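Local coordinates for protein 2-dehydro-3-deoxyphosphogluconate aldolase (Vibrio fischeri, PDB 3NZR) that belongs to the KDGP aldolase family and folds as a TIM barrel, with helices wrapped around a core of parallel strands, at residues A[82-87]-A[105-110]; A[148-153]-A[180-185]; A[173-178]-A[189-194]. All coordinates share one frame; numbering follows the deposited sequence.

Contact 1: residues A[82-87]-A[105-110]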
ATOM      1  N   VAL A  82       4.005   3.339 -13.964  1.00 17.14           N
ATOM      2  CA  VAL A  82       3.047   4.387 -13.810  1.00 13.34           C
ATOM      3  C   VAL A  82       3.398   5.307 -12.679  1.00 13.71           C
ATOM      4  O   VAL A  82       3.247   6.475 -12.836  1.00 13.53           O
ATOM      5  CB  VAL A  82       1.582   3.795 -13.648  1.00 13.82           C
ATOM      6  CG1 VAL A  82       0.649   4.928 -13.138  1.00 15.18           C
ATOM      7  CG2 VAL A  82       1.117   3.202 -14.978  1.00 16.24           C
ATOM      8  N   SER A  83       3.910   4.815 -11.529  1.00 12.93           N
ATOM      9  CA  SER A  83       4.258   5.612 -10.458  1.00 13.95           C
ATOM     10  C   SER A  83       5.416   6.494 -10.848  1.00 15.68           C
ATOM     11  O   SER A  83       5.357   7.698 -10.552  1.00 16.46           O
ATOM     12  CB  SER A  83       4.712   4.752  -9.260  1.00 16.45           C
ATOM     13  OG  SER A  83       3.639   4.014  -8.640  1.00 16.01           O
ATOM     14  N   LEU A  84       6.453   5.946 -11.483  1.00 16.68           N
ATOM     15  CA  LEU A  84       7.652   6.743 -11.834  1.00 17.68           C
ATOM     16  C   LEU A  84       7.290   7.777 -12.913  1.00 18.97           C
ATOM     17  O   LEU A  84       7.707   8.911 -12.870  1.00 21.79           O
ATOM     18  CB  LEU A  84       8.741   5.852 -12.406  1.00 19.41           C
ATOM     19  CG  LEU A  84       9.328   4.899 -11.384  1.00 24.73           C
ATOM     20  CD1 LEU A  84      10.273   3.920 -12.075  1.00 31.51           C
ATOM     21  CD2 LEU A  84      10.102   5.698 -10.361  1.00 30.44           C
ATOM     22  N   ILE A  85       6.503   7.384 -13.899  1.00 19.08           N
ATOM     23  CA  ILE A  85       5.977   8.387 -14.881  1.00 19.75           C
ATOM     24  C   ILE A  85       5.200   9.534 -14.229  1.00 19.35           C
ATOM     25  O   ILE A  85       5.413  10.727 -14.548  1.00 22.89           O
ATOM     26  CB  ILE A  85       5.070   7.683 -15.904  1.00 21.09           C
ATOM     27  CG1 ILE A  85       5.901   6.779 -16.823  1.00 25.64           C
ATOM     28  CG2 ILE A  85       4.268   8.699 -16.776  1.00 21.44           C
ATOM     29  CD1 ILE A  85       5.033   5.864 -17.670  1.00 22.71           C
ATOM     30  N   SER A  86       4.258   9.212 -13.354  1.00 21.15           N
ATOM     31  CA  SER A  86       3.427  10.209 -12.726  1.00 19.35           C
ATOM     32  C   SER A  86       4.237  11.171 -11.858  1.00 20.89           C
ATOM     33  O   SER A  86       3.944  12.353 -11.752  1.00 21.74           O
ATOM     34  CB  SER A  86       2.297   9.542 -11.915  1.00 17.97           C
ATOM     35  OG  SER A  86       1.495   8.676 -12.755  1.00 17.12           O
ATOM     36  N   GLN A  87       5.266  10.662 -11.186  1.00 24.39           N
ATOM     37  CA  GLN A  87       6.173  11.495 -10.445  1.00 26.45           C
ATOM     38  C   GLN A  87       6.602  12.684 -11.312  1.00 28.80           C
ATOM     39  O   GLN A  87       6.539  13.813 -10.834  1.00 31.42           O
ATOM     40  CB  GLN A  87       7.391  10.711  -9.987  1.00 26.91           C
ATOM     41  CG  GLN A  87       8.423  11.540  -9.184  1.00 31.18           C
ATOM     42  CD  GLN A  87       9.445  10.669  -8.502  1.00 33.76           C
ATOM     43  OE1 GLN A  87       9.846   9.651  -9.034  1.00 35.54           O
ATOM     44  NE2 GLN A  87       9.864  11.057  -7.310  1.00 38.43           N
ATOM     45  N   ARG A 105       1.029   7.813  -4.727  1.00 15.87           N
ATOM     46  CA  ARG A 105       0.780   8.966  -3.903  1.00 16.30           C
ATOM     47  C   ARG A 105       2.077   9.513  -3.323  1.00 18.89           C
ATOM     48  O   ARG A 105       2.241  10.674  -3.262  1.00 20.26           O
ATOM     49  CB  ARG A 105      -0.219   8.735  -2.801  1.00 17.52           C
ATOM     50  CG  ARG A 105      -0.411   9.915  -1.846  1.00 17.07           C
ATOM     51  CD  ARG A 105      -1.065  11.083  -2.488  1.00 17.67           C
ATOM     52  NE  ARG A 105      -2.396  10.766  -2.890  1.00 16.35           N
ATOM     53  CZ  ARG A 105      -3.096  11.358  -3.844  1.00 16.94           C
ATOM     54  NH1 ARG A 105      -2.619  12.353  -4.512  1.00 20.24           N
ATOM     55  NH2 ARG A 105      -4.280  10.941  -4.108  1.00 15.06           N
ATOM     56  N   ALA A 106       2.971   8.649  -2.914  1.00 18.66           N
ATOM     57  CA  ALA A 106       4.191   9.117  -2.292  1.00 20.52           C
ATOM     58  C   ALA A 106       5.071   9.806  -3.302  1.00 21.84           C
ATOM     59  O   ALA A 106       5.509  10.900  -3.084  1.00 22.61           O
ATOM     60  CB  ALA A 106       4.908   8.022  -1.567  1.00 21.11           C
ATOM     61  N   LEU A 107       5.268   9.187  -4.443  1.00 21.52           N
ATOM     62  CA  LEU A 107       6.142   9.786  -5.464  1.00 23.85           C
ATOM     63  C   LEU A 107       5.488  10.958  -6.197  1.00 24.11           C
ATOM     64  O   LEU A 107       6.190  11.743  -6.747  1.00 26.58           O
ATOM     65  CB  LEU A 107       6.610   8.761  -6.492  1.00 23.77           C
ATOM     66  CG  LEU A 107       7.314   7.514  -5.897  1.00 26.28           C
ATOM     67  CD1 LEU A 107       7.762   6.691  -7.095  1.00 27.66           C
ATOM     68  CD2 LEU A 107       8.498   7.851  -4.962  1.00 33.03           C
ATOM     69  N   ALA A 108       4.173  11.069  -6.187  1.00 23.40           N
ATOM     70  CA  ALA A 108       3.488  12.281  -6.676  1.00 24.08           C
ATOM     71  C   ALA A 108       3.819  13.476  -5.813  1.00 25.26           C
ATOM     72  O   ALA A 108       3.963  14.619  -6.329  1.00 25.73           O
ATOM     73  CB  ALA A 108       2.058  12.109  -6.686  1.00 23.66           C
ATOM     74  N   GLY A 109       3.957  13.230  -4.508  1.00 24.55           N
ATOM     75  CA  GLY A 109       4.408  14.256  -3.591  1.00 26.08           C
ATOM     76  C   GLY A 109       3.390  15.335  -3.255  1.00 25.94           C
ATOM     77  O   GLY A 109       3.791  16.327  -2.664  1.00 27.65           O
ATOM     78  N   GLN A 110       2.105  15.138  -3.615  1.00 23.79           N
ATOM     79  CA  GLN A 110       0.998  16.025  -3.200  1.00 23.44           C
ATOM     80  C   GLN A 110      -0.325  15.281  -3.148  1.00 22.47           C
ATOM     81  O   GLN A 110      -0.441  14.169  -3.647  1.00 21.12           O
ATOM     82  CB  GLN A 110       0.823  17.200  -4.147  1.00 23.95           C
ATOM     83  CG  GLN A 110       1.195  16.936  -5.539  1.00 24.01           C
ATOM     84  CD  GLN A 110       0.161  16.232  -6.320  1.00 20.39           C
ATOM     85  OE1 GLN A 110      -1.010  16.137  -5.895  1.00 21.47           O
ATOM     86  NE2 GLN A 110       0.553  15.756  -7.507  1.00 19.00           N
TER
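The isobutyl group of L107 overlaps the flank of helix 79-89, touching S83, L84 and Q87 in turn. Its CD1 methyl is the outermost point of the reach: it lies 4.1 Å from L84 CD2, where the two leucine side chains run side by side with their ends pointing the same way, and 4.2 Å from S83 CB. Q87 crosses L107 nearer the backbone. With CG anti to the backbone N (chi1 180°) and the chain extended beyond it, the glutamine passes the oxygen end of the L107 carbonyl, Q87 CG standing 3.3 Å from L107 O. Its amide carbon then rests against the base of the leucine, Q87 CD to L107 CB being 4.0 Å.

No hydrogen bond links the two segments directly, and the polar links are made by neighbours: Q90 NE2 bonds to both Q87 O and A108 O, and S83 OG pairs with S104 OG. Where helix 101-108 ends, G109 leaves helical geometry with positive phi, and R105 NH1 donates to a lone pair of Q110 O at 3.0 Å, fastening the turn. L107 also packs on A106 of the second subunit, which places this corner at the dimer interface. The C-terminal ends of the two helices thus come together, L107 reaching back over helix 79-89; they are successive helices on either side of strand 93-94 in the chain, as in the outer helical layer of a TIM barrel.

Contact 2: residues A[148-153]-A[180-185]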
ATOM      1  N   THR A 148     -13.938  -2.362   3.941  1.00 19.97           N
ATOM      2  CA  THR A 148     -12.569  -2.379   4.445  1.00 20.33           C
ATOM      3  C   THR A 148     -11.623  -2.081   3.327  1.00 19.32           C
ATOM      4  O   THR A 148     -10.576  -1.470   3.502  1.00 20.69           O
ATOM      5  CB  THR A 148     -12.299  -3.702   5.016  1.00 20.45           C
ATOM      6  OG1 THR A 148     -13.338  -3.929   5.963  1.00 24.25           O
ATOM      7  CG2 THR A 148     -11.002  -3.798   5.704  1.00 18.62           C
ATOM      8  N   ALA A 149     -11.943  -2.535   2.142  1.00 19.69           N
ATOM      9  CA  ALA A 149     -11.100  -2.140   0.957  1.00 19.10           C
ATOM     10  C   ALA A 149     -11.051  -0.615   0.758  1.00 18.67           C
ATOM     11  O   ALA A 149     -10.023  -0.073   0.440  1.00 16.91           O
ATOM     12  CB  ALA A 149     -11.665  -2.830  -0.331  1.00 19.00           C
ATOM     13  N   ILE A 150     -12.179   0.060   0.909  1.00 17.51           N
ATOM     14  CA  ILE A 150     -12.212   1.513   0.809  1.00 18.43           C
ATOM     15  C   ILE A 150     -11.364   2.147   1.974  1.00 19.14           C
ATOM     16  O   ILE A 150     -10.608   3.115   1.783  1.00 19.27           O
ATOM     17  CB  ILE A 150     -13.626   2.003   0.867  1.00 20.40           C
ATOM     18  CG1 ILE A 150     -14.376   1.671  -0.439  1.00 21.02           C
ATOM     19  CG2 ILE A 150     -13.712   3.496   1.104  1.00 18.94           C
ATOM     20  CD1 ILE A 150     -15.845   1.835  -0.289  1.00 24.09           C
ATOM     21  N   ALA A 151     -11.477   1.584   3.179  1.00 18.32           N
ATOM     22  CA  ALA A 151     -10.743   2.096   4.321  1.00 17.77           C
ATOM     23  C   ALA A 151      -9.245   1.944   4.097  1.00 15.63           C
ATOM     24  O   ALA A 151      -8.471   2.843   4.372  1.00 17.58           O
ATOM     25  CB  ALA A 151     -11.211   1.470   5.607  1.00 17.08           C
HETATM   26  N   MSE A 152      -8.851   0.848   3.494  1.00 19.25           N
HETATM   27  CA  MSE A 152      -7.430   0.591   3.203  1.00 17.87           C
HETATM   28  C   MSE A 152      -6.945   1.502   2.088  1.00 16.27           C
HETATM   29  O   MSE A 152      -5.861   2.025   2.145  1.00 17.39           O
HETATM   30  CB  MSE A 152      -7.264  -0.886   2.837  1.00 19.10           C
HETATM   31  CG  MSE A 152      -7.284  -1.807   3.985  1.00 25.66           C
HETATM   32 SE   MSE A 152      -7.248  -3.710   3.463  0.80 36.54          SE
HETATM   33  CE  MSE A 152      -5.272  -3.857   3.346  1.00 33.67           C
ATOM     34  N   LEU A 153      -7.753   1.721   1.060  1.00 16.65           N
ATOM     35  CA  LEU A 153      -7.401   2.649   0.037  1.00 15.62           C
ATOM     36  C   LEU A 153      -7.201   4.011   0.592  1.00 17.23           C
ATOM     37  O   LEU A 153      -6.200   4.653   0.228  1.00 18.42           O
ATOM     38  CB  LEU A 153      -8.441   2.644  -1.117  1.00 15.50           C
ATOM     39  CG  LEU A 153      -8.402   1.425  -2.025  1.00 15.43           C
ATOM     40  CD1 LEU A 153      -9.659   1.406  -2.956  1.00 19.56           C
ATOM     41  CD2 LEU A 153      -7.165   1.454  -2.900  1.00 13.98           C
ATOM     42  N   LYS A 180     -22.917   2.312  -2.894  1.00 28.44           N
ATOM     43  CA  LYS A 180     -23.413   2.613  -1.539  1.00 30.12           C
ATOM     44  C   LYS A 180     -22.294   2.775  -0.527  1.00 28.71           C
ATOM     45  O   LYS A 180     -22.252   3.739   0.262  1.00 29.36           O
ATOM     46  CB  LYS A 180     -24.324   1.507  -1.058  1.00 34.06           C
ATOM     47  CG  LYS A 180     -24.964   1.785   0.335  1.00 40.99           C
ATOM     48  CD  LYS A 180     -25.998   0.692   0.735  1.00 49.74           C
ATOM     49  CE  LYS A 180     -27.067   1.273   1.719  1.00 53.57           C
ATOM     50  NZ  LYS A 180     -28.238   0.346   1.916  1.00 58.07           N
ATOM     51  N   ALA A 181     -21.331   1.875  -0.587  1.00 26.22           N
ATOM     52  CA  ALA A 181     -20.195   1.909   0.344  1.00 25.45           C
ATOM     53  C   ALA A 181     -19.359   3.175   0.093  1.00 23.69           C
ATOM     54  O   ALA A 181     -18.958   3.853   1.052  1.00 23.40           O
ATOM     55  CB  ALA A 181     -19.326   0.622   0.226  1.00 24.30           C
ATOM     56  N   CYS A 182     -19.149   3.529  -1.182  1.00 23.46           N
ATOM     57  CA  CYS A 182     -18.395   4.742  -1.526  1.00 22.03           C
ATOM     58  C   CYS A 182     -19.096   5.994  -0.951  1.00 23.51           C
ATOM     59  O   CYS A 182     -18.455   6.898  -0.363  1.00 21.34           O
ATOM     60  CB  CYS A 182     -18.222   4.886  -3.018  1.00 20.93           C
ATOM     61  SG  CYS A 182     -16.854   3.809  -3.697  1.00 20.89           S
ATOM     62  N   ALA A 183     -20.406   6.026  -1.125  1.00 25.07           N
ATOM     63  CA  ALA A 183     -21.216   7.170  -0.702  1.00 26.81           C
ATOM     64  C   ALA A 183     -21.167   7.342   0.829  1.00 29.17           C
ATOM     65  O   ALA A 183     -20.964   8.430   1.354  1.00 30.98           O
ATOM     66  CB  ALA A 183     -22.630   6.937  -1.164  1.00 26.87           C
ATOM     67  N   ASP A 184     -21.313   6.232   1.523  1.00 32.14           N
ATOM     68  CA  ASP A 184     -21.306   6.171   2.991  1.00 34.54           C
ATOM     69  C   ASP A 184     -19.923   6.488   3.644  1.00 33.56           C
ATOM     70  O   ASP A 184     -19.877   7.037   4.710  1.00 31.73           O
ATOM     71  CB  ASP A 184     -21.779   4.781   3.432  1.00 36.60           C
ATOM     72  CG  ASP A 184     -23.311   4.555   3.209  1.00 43.74           C
ATOM     73  OD1 ASP A 184     -24.038   5.518   2.849  1.00 49.85           O
ATOM     74  OD2 ASP A 184     -23.787   3.392   3.381  1.00 51.34           O
ATOM     75  N   LYS A 185     -18.824   6.131   2.983  1.00 31.29           N
ATOM     76  CA  LYS A 185     -17.463   6.457   3.445  1.00 30.97           C
ATOM     77  C   LYS A 185     -16.864   7.647   2.718  1.00 30.92           C
ATOM     78  O   LYS A 185     -15.631   7.929   2.770  1.00 29.34           O
ATOM     79  CB  LYS A 185     -16.573   5.240   3.235  1.00 30.18           C
ATOM     80  CG  LYS A 185     -16.684   4.269   4.393  1.00 34.17           C
ATOM     81  CD  LYS A 185     -15.482   3.275   4.446  1.00 31.34           C
ATOM     82  CE  LYS A 185     -15.922   2.123   3.738  1.00 31.50           C
ATOM     83  NZ  LYS A 185     -17.445   1.982   3.452  1.00 28.33           N
TER
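The two helical segments come nearest at I150 and C182, whose CA atoms lie 7.4 Å apart; the second helix ends at D184, and K185 is the first residue to leave it. I150 spans the gap almost alone, and its branches do different work. CG1 lies anti to the carbonyl carbon (chi1 -72°) and carries CD1 forward onto helix 172-184, where it sits 3.7 Å from A181 CB and 4.1 Å from C182 SG. The other branch, CG2, turns toward K185.

This is how neighbouring outer helices of a TIM barrel meet: helix 146-155 and helix 172-184 stand next to each other over strand 160-163, whose V161 touches both I150 and C182.

K185 contributes its hydrocarbon stem. Bent at chi3 and chi4, the chain doubles back across the isoleucine, with K185 CE 3.7 Å from I150 CB and K185 CD 3.8 Å from I150 CG2. The same fold brings NZ back toward its own helix, where it makes a weak hydrogen bond of 3.4 Å to A181 O, a carbonyl that already accepts the backbone N of K185. A positive charge beside the C-terminal end of a helix is probably favoured by the helix dipole. The carbonyl of K185 itself receives NZ of K154 from the first helix.

Contact 3: residues A[173-178]-A[189-194]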
ATOM      1  N   GLU A 173     -25.724  -5.511  -9.310  1.00 38.84           N
ATOM      2  CA  GLU A 173     -25.993  -5.632  -7.875  1.00 39.36           C
ATOM      3  C   GLU A 173     -24.719  -5.504  -7.057  1.00 36.72           C
ATOM      4  O   GLU A 173     -24.749  -4.872  -6.011  1.00 35.93           O
ATOM      5  CB  GLU A 173     -26.717  -6.939  -7.527  1.00 42.45           C
ATOM      6  CG  GLU A 173     -28.087  -7.138  -8.282  1.00 48.61           C
ATOM      7  CD  GLU A 173     -27.974  -7.814  -9.696  1.00 55.13           C
ATOM      8  OE1 GLU A 173     -26.833  -8.051 -10.228  1.00 53.75           O
ATOM      9  OE2 GLU A 173     -29.069  -8.101 -10.286  1.00 60.78           O
ATOM     10  N   GLU A 174     -23.608  -6.098  -7.510  1.00 34.39           N
ATOM     11  CA  GLU A 174     -22.336  -5.876  -6.829  1.00 32.33           C
ATOM     12  C   GLU A 174     -21.949  -4.387  -6.904  1.00 28.72           C
ATOM     13  O   GLU A 174     -21.480  -3.827  -5.933  1.00 27.19           O
ATOM     14  CB  GLU A 174     -21.251  -6.710  -7.433  1.00 32.02           C
ATOM     15  CG  GLU A 174     -21.398  -8.191  -7.152  1.00 36.84           C
ATOM     16  CD  GLU A 174     -20.153  -8.947  -7.582  1.00 38.38           C
ATOM     17  OE1 GLU A 174     -19.087  -8.692  -6.959  1.00 38.57           O
ATOM     18  OE2 GLU A 174     -20.240  -9.725  -8.559  1.00 39.11           O
ATOM     19  N   PHE A 175     -22.171  -3.774  -8.060  1.00 26.40           N
ATOM     20  CA  PHE A 175     -21.799  -2.390  -8.299  1.00 26.00           C
ATOM     21  C   PHE A 175     -22.614  -1.487  -7.439  1.00 26.30           C
ATOM     22  O   PHE A 175     -22.088  -0.577  -6.829  1.00 25.34           O
ATOM     23  CB  PHE A 175     -21.999  -2.017  -9.775  1.00 26.65           C
ATOM     24  CG  PHE A 175     -21.741  -0.564 -10.096  1.00 28.12           C
ATOM     25  CD1 PHE A 175     -20.459  -0.018  -9.971  1.00 23.94           C
ATOM     26  CD2 PHE A 175     -22.745   0.256 -10.577  1.00 28.38           C
ATOM     27  CE1 PHE A 175     -20.221   1.282 -10.298  1.00 24.01           C
ATOM     28  CE2 PHE A 175     -22.482   1.601 -10.936  1.00 28.56           C
ATOM     29  CZ  PHE A 175     -21.201   2.100 -10.804  1.00 23.44           C
ATOM     30  N   ALA A 176     -23.939  -1.709  -7.406  1.00 27.40           N
ATOM     31  CA  ALA A 176     -24.792  -0.912  -6.550  1.00 27.13           C
ATOM     32  C   ALA A 176     -24.301  -0.921  -5.090  1.00 26.88           C
ATOM     33  O   ALA A 176     -24.363   0.103  -4.433  1.00 26.63           O
ATOM     34  CB  ALA A 176     -26.255  -1.378  -6.625  1.00 28.73           C
ATOM     35  N   CYS A 177     -23.811  -2.054  -4.590  1.00 27.26           N
ATOM     36  CA  CYS A 177     -23.309  -2.126  -3.226  1.00 27.88           C
ATOM     37  C   CYS A 177     -21.951  -1.394  -3.091  1.00 25.65           C
ATOM     38  O   CYS A 177     -21.692  -0.778  -2.068  1.00 26.61           O
ATOM     39  CB  CYS A 177     -23.129  -3.563  -2.825  1.00 30.34           C
ATOM     40  SG  CYS A 177     -22.421  -3.797  -1.194  1.00 36.56           S
ATOM     41  N   VAL A 178     -21.128  -1.392  -4.125  1.00 21.91           N
ATOM     42  CA  VAL A 178     -19.880  -0.606  -4.058  1.00 20.87           C
ATOM     43  C   VAL A 178     -20.131   0.883  -4.018  1.00 20.72           C
ATOM     44  O   VAL A 178     -19.480   1.627  -3.253  1.00 20.61           O
ATOM     45  CB  VAL A 178     -18.935  -0.991  -5.186  1.00 19.45           C
ATOM     46  CG1 VAL A 178     -17.722  -0.039  -5.183  1.00 18.62           C
ATOM     47  CG2 VAL A 178     -18.554  -2.434  -5.061  1.00 20.69           C
ATOM     48  N   LEU A 189     -15.548   7.061  -7.028  1.00 14.90           N
ATOM     49  CA  LEU A 189     -15.804   5.801  -7.747  1.00 12.97           C
ATOM     50  C   LEU A 189     -15.614   5.961  -9.215  1.00 12.98           C
ATOM     51  O   LEU A 189     -16.014   6.969  -9.820  1.00 15.37           O
ATOM     52  CB  LEU A 189     -17.297   5.419  -7.505  1.00 14.99           C
ATOM     53  CG  LEU A 189     -17.777   4.081  -8.048  1.00 15.83           C
ATOM     54  CD1 LEU A 189     -17.012   2.874  -7.504  1.00 16.02           C
ATOM     55  CD2 LEU A 189     -19.308   3.984  -7.774  1.00 19.39           C
ATOM     56  N   GLU A 190     -14.950   5.011  -9.831  1.00 13.38           N
ATOM     57  CA  GLU A 190     -14.606   5.070 -11.236  1.00 13.42           C
ATOM     58  C   GLU A 190     -15.115   3.781 -11.875  1.00 15.89           C
ATOM     59  O   GLU A 190     -14.461   2.728 -11.908  1.00 15.44           O
ATOM     60  CB  GLU A 190     -13.101   5.248 -11.411  1.00 13.93           C
ATOM     61  CG  GLU A 190     -12.538   6.309 -10.556  1.00 15.20           C
ATOM     62  CD  GLU A 190     -11.210   6.827 -11.036  1.00 19.74           C
ATOM     63  OE1 GLU A 190     -10.672   6.359 -12.120  1.00 20.28           O
ATOM     64  OE2 GLU A 190     -10.619   7.617 -10.246  1.00 18.20           O
ATOM     65  N   PRO A 191     -16.337   3.819 -12.423  1.00 17.23           N
ATOM     66  CA  PRO A 191     -16.777   2.591 -13.069  1.00 18.56           C
ATOM     67  C   PRO A 191     -16.068   2.281 -14.361  1.00 18.83           C
ATOM     68  O   PRO A 191     -15.945   3.155 -15.193  1.00 19.49           O
ATOM     69  CB  PRO A 191     -18.264   2.851 -13.321  1.00 18.34           C
ATOM     70  CG  PRO A 191     -18.605   4.062 -12.629  1.00 20.25           C
ATOM     71  CD  PRO A 191     -17.367   4.845 -12.410  1.00 18.87           C
ATOM     72  N   THR A 192     -15.621   1.037 -14.558  1.00 19.12           N
ATOM     73  CA  THR A 192     -14.833   0.722 -15.669  1.00 19.97           C
ATOM     74  C   THR A 192     -15.097  -0.718 -16.228  1.00 20.74           C
ATOM     75  O   THR A 192     -15.140  -1.712 -15.457  1.00 19.99           O
ATOM     76  CB  THR A 192     -13.348   0.839 -15.364  1.00 20.19           C
ATOM     77  OG1 THR A 192     -13.022   2.095 -14.701  1.00 23.60           O
ATOM     78  CG2 THR A 192     -12.535   0.696 -16.629  1.00 22.99           C
ATOM     79  N   GLY A 193     -15.270  -0.807 -17.556  1.00 19.86           N
ATOM     80  CA  GLY A 193     -15.406  -2.076 -18.231  1.00 21.67           C
ATOM     81  C   GLY A 193     -16.785  -2.252 -18.823  1.00 23.65           C
ATOM     82  O   GLY A 193     -17.752  -2.350 -18.052  1.00 25.00           O
ATOM     83  N   GLY A 194     -16.884  -2.213 -20.152  1.00 24.94           N
ATOM     84  CA  GLY A 194     -18.168  -2.493 -20.833  1.00 26.22           C
ATOM     85  C   GLY A 194     -19.149  -1.353 -20.850  1.00 25.15           C
ATOM     86  O   GLY A 194     -20.356  -1.546 -21.066  1.00 29.55           O
TER
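L189 is the bump that fills the hollow between F175 and V178, two residues that sit about one turn apart on helix 172-184. Its two methyls divide the task: L189 CD1 lies 3.8 Å from V178 CG1, while L189 CD2 reaches F175 CE1, also at 3.8 Å. P191, two residues further along the strand and projecting to the same side, makes the second bump. Here P191 CG is 3.7 Å from F175 CZ, so that CE1 and CZ of F175 lie against both the leucine and the proline. The F175 side chain gets there because CG is anti to the backbone N (chi1 175°), and it crosses both partners at a slant.

Helix and strand run nearly antiparallel, at 162°, with their axes 10.9 Å apart, as befits the return leg of the beta-alpha-beta crossover from strand 160-163 through helix 172-184 to strand 188-191. Y163 touches F175 and V178 as well, and I203 and I206 of helix 200-209 cover more of F175.

Between the two bumps E190 points away from the helix. The strand thus separates two chemistries: the carboxylate of E190 is hydrogen-bonded to S160 and N116 on the side away from the helix, whereas the four residues joining helix to strand are apolar and buried, implying cohesion by shape and hydrophobic burial without any hydrogen bond across.

In the fold
Going from the N terminus, contact 1 closes first, joining helix 79-89 to helix 101-108 across the connection that includes strand 93-94. It is complete before contact 2 opens. Contacts 2 and 3 then cross: segment 148-153 is followed by 173-178, then 180-185 closes contact 2 and 189-194 closes contact 3. Both use helix 172-184, which is tied to helix 146-155 on one hand and to strand 188-191 on the other, and they touch directly through C182 SG and L189 CD1, 3.9 Å apart. Contact 1 lies on the opposite side of the chain's centre from contact 3, about 26 Å between centres. Contacts 1 and 2 both reach the second subunit.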